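Local structure of recombination protein recR (Deinococcus radiodurans, 1VDD) at residues V106-L111 with K121-P126; L139-T144 with I165-Y170. The protein probably acts with RecF and RecO in RecBC-independent recombinational repair of DNA, binding DNA as a ring-shaped, zinc-containing assembly. All coordinates share one frame; numbering follows the deposited sequence.

Contact 1. Residues V106-L111 with K121-P126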
ATOM      1  N   VAL A 106      -7.262 -10.126 -31.552  1.00 36.08           N
ATOM      2  CA  VAL A 106      -7.834  -9.552 -30.351  1.00 34.71           C
ATOM      3  C   VAL A 106      -9.339  -9.724 -30.118  1.00 40.28           C
ATOM      4  O   VAL A 106     -10.168  -9.076 -30.761  1.00 40.84           O
ATOM      5  CB  VAL A 106      -7.505  -8.047 -30.284  1.00 36.55           C
ATOM      6  CG1 VAL A 106      -8.007  -7.470 -28.987  1.00 38.30           C
ATOM      7  CG2 VAL A 106      -6.000  -7.826 -30.437  1.00 29.43           C
ATOM      8  N   LEU A 107      -9.689 -10.617 -29.203  1.00 39.91           N
ATOM      9  CA  LEU A 107     -11.080 -10.805 -28.835  1.00 43.00           C
ATOM     10  C   LEU A 107     -11.171  -9.554 -27.996  1.00 45.45           C
ATOM     11  O   LEU A 107     -10.340  -9.368 -27.116  1.00 52.90           O
ATOM     12  CB  LEU A 107     -11.228 -12.009 -27.912  1.00 47.77           C
ATOM     13  CG  LEU A 107     -10.366 -13.224 -28.235  1.00 48.67           C
ATOM     14  CD1 LEU A 107     -10.557 -14.248 -27.151  1.00 47.27           C
ATOM     15  CD2 LEU A 107     -10.740 -13.790 -29.604  1.00 49.04           C
ATOM     16  N   HIS A 108     -12.124  -8.672 -28.227  1.00 42.22           N
ATOM     17  CA  HIS A 108     -12.102  -7.491 -27.388  1.00 43.34           C
ATOM     18  C   HIS A 108     -12.725  -7.723 -26.028  1.00 43.02           C
ATOM     19  O   HIS A 108     -13.599  -6.991 -25.592  1.00 47.98           O
ATOM     20  CB  HIS A 108     -12.723  -6.299 -28.116  1.00 49.28           C
ATOM     21  CG  HIS A 108     -11.727  -5.499 -28.903  1.00 50.51           C
ATOM     22  ND1 HIS A 108     -10.922  -6.059 -29.872  1.00 48.91           N
ATOM     23  CD2 HIS A 108     -11.372  -4.194 -28.829  1.00 48.52           C
ATOM     24  CE1 HIS A 108     -10.113  -5.133 -30.358  1.00 44.75           C
ATOM     25  NE2 HIS A 108     -10.366  -3.994 -29.741  1.00 44.69           N
ATOM     26  N   GLY A 109     -12.240  -8.761 -25.351  1.00 44.64           N
ATOM     27  CA  GLY A 109     -12.733  -9.085 -24.027  1.00 41.60           C
ATOM     28  C   GLY A 109     -12.537 -10.537 -23.640  1.00 40.82           C
ATOM     29  O   GLY A 109     -11.719 -11.256 -24.206  1.00 38.50           O
ATOM     30  N   VAL A 110     -13.309 -10.974 -22.658  1.00 45.41           N
ATOM     31  CA  VAL A 110     -13.223 -12.343 -22.184  1.00 45.26           C
ATOM     32  C   VAL A 110     -14.627 -12.872 -22.055  1.00 40.98           C
ATOM     33  O   VAL A 110     -15.541 -12.122 -21.757  1.00 38.69           O
ATOM     34  CB  VAL A 110     -12.610 -12.414 -20.787  1.00 45.50           C
ATOM     35  CG1 VAL A 110     -11.970 -13.768 -20.578  1.00 47.28           C
ATOM     36  CG2 VAL A 110     -11.621 -11.282 -20.592  1.00 52.48           C
ATOM     37  N   LEU A 111     -14.795 -14.166 -22.263  1.00 47.57           N
ATOM     38  CA  LEU A 111     -16.107 -14.767 -22.124  1.00 56.50           C
ATOM     39  C   LEU A 111     -16.549 -14.655 -20.666  1.00 58.44           C
ATOM     40  O   LEU A 111     -15.742 -14.398 -19.777  1.00 55.99           O
ATOM     41  CB  LEU A 111     -16.065 -16.235 -22.555  1.00 54.65           C
ATOM     42  CG  LEU A 111     -15.703 -16.418 -24.030  1.00 59.14           C
ATOM     43  CD1 LEU A 111     -15.753 -17.887 -24.401  1.00 61.69           C
ATOM     44  CD2 LEU A 111     -16.678 -15.628 -24.890  1.00 60.84           C
ATOM     45  N   LYS A 121     -19.953 -11.406 -28.634  1.00 58.60           N
ATOM     46  CA  LYS A 121     -19.663 -10.079 -28.111  1.00 56.98           C
ATOM     47  C   LYS A 121     -18.155  -9.904 -28.195  1.00 55.39           C
ATOM     48  O   LYS A 121     -17.629  -8.827 -27.929  1.00 51.09           O
ATOM     49  CB  LYS A 121     -20.119  -9.951 -26.655  1.00 61.32           C
ATOM     50  CG  LYS A 121     -21.614 -10.147 -26.445  1.00 65.97           C
ATOM     51  CD  LYS A 121     -22.020  -9.934 -24.987  1.00 63.93           C
ATOM     52  CE  LYS A 121     -21.974  -8.462 -24.589  1.00 61.59           C
ATOM     53  NZ  LYS A 121     -22.961  -7.635 -25.343  1.00 59.23           N
ATOM     54  N   LEU A 122     -17.470 -10.985 -28.562  1.00 55.63           N
ATOM     55  CA  LEU A 122     -16.013 -10.986 -28.720  1.00 56.97           C
ATOM     56  C   LEU A 122     -15.671 -11.384 -30.162  1.00 57.32           C
ATOM     57  O   LEU A 122     -16.365 -12.197 -30.773  1.00 61.02           O
ATOM     58  CB  LEU A 122     -15.354 -11.967 -27.736  1.00 54.27           C
ATOM     59  CG  LEU A 122     -15.524 -11.701 -26.233  1.00 52.65           C
ATOM     60  CD1 LEU A 122     -14.715 -12.720 -25.441  1.00 46.41           C
ATOM     61  CD2 LEU A 122     -15.070 -10.289 -25.887  1.00 45.02           C
ATOM     62  N   HIS A 123     -14.598 -10.813 -30.698  1.00 54.58           N
ATOM     63  CA  HIS A 123     -14.200 -11.085 -32.069  1.00 50.83           C
ATOM     64  C   HIS A 123     -13.709 -12.510 -32.319  1.00 48.94           C
ATOM     65  O   HIS A 123     -12.640 -12.720 -32.889  1.00 45.36           O
ATOM     66  CB  HIS A 123     -13.140 -10.067 -32.505  1.00 50.28           C
ATOM     67  CG  HIS A 123     -13.612  -8.646 -32.446  1.00 48.61           C
ATOM     68  ND1 HIS A 123     -13.221  -7.770 -31.458  1.00 48.58           N
ATOM     69  CD2 HIS A 123     -14.497  -7.970 -33.218  1.00 47.84           C
ATOM     70  CE1 HIS A 123     -13.846  -6.617 -31.618  1.00 48.30           C
ATOM     71  NE2 HIS A 123     -14.627  -6.713 -32.679  1.00 47.14           N
ATOM     72  N   ILE A 124     -14.500 -13.498 -31.922  1.00 51.00           N
ATOM     73  CA  ILE A 124     -14.091 -14.878 -32.128  1.00 52.97           C
ATOM     74  C   ILE A 124     -14.357 -15.370 -33.548  1.00 52.10           C
ATOM     75  O   ILE A 124     -13.618 -16.199 -34.067  1.00 51.67           O
ATOM     76  CB  ILE A 124     -14.770 -15.816 -31.099  1.00 54.63           C
ATOM     77  CG1 ILE A 124     -14.339 -15.407 -29.683  1.00 50.31           C
ATOM     78  CG2 ILE A 124     -14.397 -17.278 -31.382  1.00 54.52           C
ATOM     79  CD1 ILE A 124     -14.663 -16.423 -28.610  1.00 48.72           C
ATOM     80  N   LYS A 125     -15.398 -14.851 -34.189  1.00 52.67           N
ATOM     81  CA  LYS A 125     -15.705 -15.267 -35.554  1.00 54.33           C
ATOM     82  C   LYS A 125     -14.575 -14.968 -36.550  1.00 48.70           C
ATOM     83  O   LYS A 125     -14.038 -15.878 -37.168  1.00 50.01           O
ATOM     84  CB  LYS A 125     -16.993 -14.601 -36.055  1.00 59.45           C
ATOM     85  CG  LYS A 125     -17.434 -15.092 -37.441  1.00 70.79           C
ATOM     86  CD  LYS A 125     -18.123 -14.006 -38.280  1.00 74.74           C
ATOM     87  CE  LYS A 125     -17.138 -12.948 -38.810  1.00 78.25           C
ATOM     88  NZ  LYS A 125     -16.105 -13.473 -39.767  1.00 74.75           N
ATOM     89  N   PRO A 126     -14.196 -13.690 -36.714  1.00 45.68           N
ATOM     90  CA  PRO A 126     -13.129 -13.336 -37.657  1.00 43.55           C
ATOM     91  C   PRO A 126     -11.792 -14.048 -37.473  1.00 44.18           C
ATOM     92  O   PRO A 126     -10.861 -13.826 -38.250  1.00 41.46           O
ATOM     93  CB  PRO A 126     -13.011 -11.823 -37.492  1.00 44.94           C
ATOM     94  CG  PRO A 126     -13.448 -11.595 -36.084  1.00 40.96           C
ATOM     95  CD  PRO A 126     -14.637 -12.501 -35.966  1.00 41.91           C
TER
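The carbonyl oxygen V106 O is shared by two imidazoles, one from each segment. From its own segment, H108 ND1 donates to V106 O at 3.2 Å; the oxygen lies in the plane of the H108 ring, but the nitrogen stands well above the carbonyl plane, 59° out of it. From across the contact H123 ND1 adds a longer, weak bond to the same V106 O at 3.4 Å. With one target between them, the two rings meet obliquely, their planes 88° apart, and H108 CG lies at the edge of the H123 ring, in its plane. Each histidine is the centre of an inverse gamma turn, so both chains kink sharply where the rings come together.

Beyond the histidines the contact turns greasy, and L122 carries it. Its CG is anti to the carbonyl carbon (chi1 -62°), and the fork at its end reaches the other backbone: CD2 sits 3.2 Å from G109 CA, while CD1 lies against the V110-L111 peptide, 3.4 Å from V110 C. G109 has no side chain to get in the way. L111 meets this fork obliquely, CD2 to L122 CD1 at 3.6 Å. Next to L122, L107 CD2 touches I124 CG1 at 3.9 Å.

L107 also packs on T150 and L154 of helix 145-158, and T150 OG1 bonds L111 N. H123 stacks on F61 of the zinc finger, and H108 touches that same F61 and also F33 of the second subunit. The whole is a pairing of two limbs of the long loop joining strands 103-106 and 136-139 of the Toprim domain, folded so that its histidines face the zinc finger.

Contact 2. Residues L139-T144 with I165-Y170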
ATOM      1  N   LEU A 139      -2.867 -19.548 -27.376  1.00 32.99           N
ATOM      2  CA  LEU A 139      -3.939 -18.937 -26.613  1.00 36.37           C
ATOM      3  C   LEU A 139      -3.324 -18.166 -25.462  1.00 36.04           C
ATOM      4  O   LEU A 139      -2.809 -18.746 -24.502  1.00 38.18           O
ATOM      5  CB  LEU A 139      -4.900 -20.008 -26.109  1.00 30.22           C
ATOM      6  CG  LEU A 139      -5.420 -20.861 -27.265  1.00 31.60           C
ATOM      7  CD1 LEU A 139      -6.364 -21.924 -26.727  1.00 33.79           C
ATOM      8  CD2 LEU A 139      -6.100 -19.969 -28.299  1.00 30.28           C
ATOM      9  N   ALA A 140      -3.380 -16.846 -25.574  1.00 35.76           N
ATOM     10  CA  ALA A 140      -2.798 -15.982 -24.566  1.00 36.14           C
ATOM     11  C   ALA A 140      -3.822 -15.148 -23.827  1.00 36.41           C
ATOM     12  O   ALA A 140      -3.576 -13.977 -23.534  1.00 39.97           O
ATOM     13  CB  ALA A 140      -1.757 -15.088 -25.191  1.00 31.31           C
ATOM     14  N   THR A 141      -4.972 -15.744 -23.532  1.00 32.45           N
ATOM     15  CA  THR A 141      -5.985 -15.039 -22.779  1.00 31.99           C
ATOM     16  C   THR A 141      -5.534 -15.088 -21.325  1.00 32.14           C
ATOM     17  O   THR A 141      -4.615 -15.833 -20.980  1.00 31.11           O
ATOM     18  CB  THR A 141      -7.358 -15.700 -22.895  1.00 28.26           C
ATOM     19  OG1 THR A 141      -7.328 -16.974 -22.267  1.00 31.69           O
ATOM     20  CG2 THR A 141      -7.742 -15.870 -24.346  1.00 31.15           C
ATOM     21  N   GLY A 142      -6.175 -14.282 -20.487  1.00 31.23           N
ATOM     22  CA  GLY A 142      -5.825 -14.224 -19.078  1.00 31.36           C
ATOM     23  C   GLY A 142      -5.770 -15.566 -18.369  1.00 23.32           C
ATOM     24  O   GLY A 142      -5.758 -16.615 -18.989  1.00 22.31           O
ATOM     25  N   THR A 143      -5.753 -15.537 -17.050  1.00 24.56           N
ATOM     26  CA  THR A 143      -5.670 -16.777 -16.293  1.00 34.51           C
ATOM     27  C   THR A 143      -6.728 -16.785 -15.210  1.00 41.66           C
ATOM     28  O   THR A 143      -6.702 -17.599 -14.285  1.00 50.91           O
ATOM     29  CB  THR A 143      -4.287 -16.928 -15.665  1.00 21.71           C
ATOM     30  OG1 THR A 143      -4.012 -15.773 -14.867  1.00 23.26           O
ATOM     31  CG2 THR A 143      -3.244 -17.035 -16.752  1.00 11.31           C
ATOM     32  N   THR A 144      -7.649 -15.843 -15.320  1.00 45.13           N
ATOM     33  CA  THR A 144      -8.753 -15.772 -14.390  1.00 48.70           C
ATOM     34  C   THR A 144      -9.650 -16.884 -14.914  1.00 48.21           C
ATOM     35  O   THR A 144      -9.331 -17.489 -15.941  1.00 51.17           O
ATOM     36  CB  THR A 144      -9.454 -14.423 -14.510  1.00 46.54           C
ATOM     37  OG1 THR A 144      -9.965 -14.279 -15.839  1.00 41.16           O
ATOM     38  CG2 THR A 144      -8.453 -13.300 -14.245  1.00 43.29           C
ATOM     39  N   ILE A 165      -2.787 -26.005 -31.518  1.00 42.21           N
ATOM     40  CA  ILE A 165      -3.276 -25.062 -30.527  1.00 40.56           C
ATOM     41  C   ILE A 165      -2.417 -25.182 -29.278  1.00 41.38           C
ATOM     42  O   ILE A 165      -2.112 -26.285 -28.823  1.00 41.01           O
ATOM     43  CB  ILE A 165      -4.737 -25.346 -30.146  1.00 39.66           C
ATOM     44  CG1 ILE A 165      -5.637 -25.145 -31.365  1.00 43.55           C
ATOM     45  CG2 ILE A 165      -5.170 -24.422 -29.021  1.00 34.68           C
ATOM     46  CD1 ILE A 165      -7.111 -25.411 -31.081  1.00 41.75           C
ATOM     47  N   SER A 166      -2.024 -24.042 -28.729  1.00 37.98           N
ATOM     48  CA  SER A 166      -1.209 -24.025 -27.534  1.00 35.74           C
ATOM     49  C   SER A 166      -1.715 -22.944 -26.605  1.00 31.47           C
ATOM     50  O   SER A 166      -2.384 -22.014 -27.037  1.00 33.68           O
ATOM     51  CB  SER A 166       0.259 -23.758 -27.900  1.00 41.81           C
ATOM     52  OG  SER A 166       0.406 -22.546 -28.626  1.00 46.43           O
ATOM     53  N   ARG A 167      -1.390 -23.084 -25.328  1.00 36.26           N
ATOM     54  CA  ARG A 167      -1.777 -22.128 -24.292  1.00 36.46           C
ATOM     55  C   ARG A 167      -0.471 -21.675 -23.617  1.00 38.53           C
ATOM     56  O   ARG A 167       0.477 -22.468 -23.504  1.00 33.86           O
ATOM     57  CB  ARG A 167      -2.686 -22.814 -23.277  1.00 32.32           C
ATOM     58  CG  ARG A 167      -3.169 -21.923 -22.161  1.00 32.01           C
ATOM     59  CD  ARG A 167      -4.257 -20.987 -22.629  1.00 33.95           C
ATOM     60  NE  ARG A 167      -5.023 -20.466 -21.502  1.00 25.53           N
ATOM     61  CZ  ARG A 167      -5.034 -19.193 -21.126  1.00 27.27           C
ATOM     62  NH1 ARG A 167      -4.318 -18.283 -21.781  1.00 28.98           N
ATOM     63  NH2 ARG A 167      -5.775 -18.827 -20.091  1.00 20.92           N
ATOM     64  N   ILE A 168      -0.408 -20.413 -23.189  1.00 35.17           N
ATOM     65  CA  ILE A 168       0.809 -19.917 -22.561  1.00 33.34           C
ATOM     66  C   ILE A 168       0.986 -20.638 -21.230  1.00 36.57           C
ATOM     67  O   ILE A 168       0.022 -21.122 -20.648  1.00 34.59           O
ATOM     68  CB  ILE A 168       0.774 -18.373 -22.368  1.00 34.82           C
ATOM     69  CG1 ILE A 168      -0.459 -17.950 -21.569  1.00 35.64           C
ATOM     70  CG2 ILE A 168       0.745 -17.691 -23.711  1.00 28.84           C
ATOM     71  CD1 ILE A 168      -0.549 -16.453 -21.383  1.00 43.04           C
ATOM     72  N   ALA A 169       2.218 -20.700 -20.743  1.00 38.46           N
ATOM     73  CA  ALA A 169       2.518 -21.426 -19.517  1.00 38.51           C
ATOM     74  C   ALA A 169       2.064 -20.839 -18.183  1.00 41.65           C
ATOM     75  O   ALA A 169       2.471 -19.749 -17.792  1.00 44.21           O
ATOM     76  CB  ALA A 169       4.026 -21.725 -19.462  1.00 32.70           C
ATOM     77  N   TYR A 170       1.205 -21.574 -17.484  1.00 42.78           N
ATOM     78  CA  TYR A 170       0.775 -21.146 -16.161  1.00 42.00           C
ATOM     79  C   TYR A 170       2.038 -21.415 -15.376  1.00 39.17           C
ATOM     80  O   TYR A 170       2.657 -22.460 -15.553  1.00 40.21           O
ATOM     81  CB  TYR A 170      -0.350 -22.035 -15.633  1.00 43.86           C
ATOM     82  CG  TYR A 170      -1.710 -21.694 -16.189  1.00 49.46           C
ATOM     83  CD1 TYR A 170      -1.897 -21.519 -17.560  1.00 51.26           C
ATOM     84  CD2 TYR A 170      -2.810 -21.554 -15.348  1.00 50.54           C
ATOM     85  CE1 TYR A 170      -3.149 -21.211 -18.086  1.00 55.81           C
ATOM     86  CE2 TYR A 170      -4.074 -21.248 -15.861  1.00 57.37           C
ATOM     87  CZ  TYR A 170      -4.235 -21.076 -17.234  1.00 59.00           C
ATOM     88  OH  TYR A 170      -5.473 -20.756 -17.757  1.00 60.63           O
TER
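The two segments run the same way, 25° apart end to end, and form a parallel bridge at L139 and R167: L139 N donates to S166 O at 2.5 Å and L139 O accepts from I168 N at 3.2 Å. Past that point the 139-144 chain bends into a loop, and R167 ties its carbonyls together. CG of R167 is anti to the backbone N (chi1 -179°) and the chain bends at chi2 (76°), which brings CD beside L139 CB and turns the guanidinium over to the loop. Its NH1 bonds T141 O at 2.6 Å, nearly straight, and L139 O at 3.1 Å, both oxygens lying in the guanidinium plane. L139 O is thus gripped twice, by R167 NH1 from well above one face of its carbonyl plane and by I168 N from the other face. NH2 bonds G142 O very closely, at a length that is doubtful in detail, and makes a weak bond to Y170 OH.

T141 OG1 lies over one face of the guanidinium without bonding to it; its partner is G147 O. Y170 takes T143 CG2 over one face, 4.2 Å from CZ and offset toward the rim, while T143 OG1 bonds G176 N and P173 O of the third subunit. L139 CD1 touches I165 CG2 at 3.6 Å, and on the other side of the chain A140 CB meets I168 CG2 at 3.9 Å.

Helix 145-158, N-capped by T144, packs through A151 on T141 and R167. Strand 81-85 flanks L139 and A140, E86 OE2 receives G142 N, and residues 165-167 pair antiparallel with a strand of the third subunit, which carries the sheet across the interface.

Contacts 1 and 2 lie 15 Å apart, centre to centre, within one Toprim domain, toward opposite edges of its parallel sheet, where 103-106 and 164-167 are the outermost strands of the chain. They meet where L107 CD1 packs on T141 CG2, and both lean on helix 145-158. Contact 2 is wholly buried and is held by strand bonds and a positive group set among backbone carbonyls. Contact 1, partly exposed, joins two loop limbs mainly by leucine and isoleucine packing, with a weak polar link at its histidine end. They also look outward differently: contact 1 to the zinc finger and second subunit, contact 2 to the third.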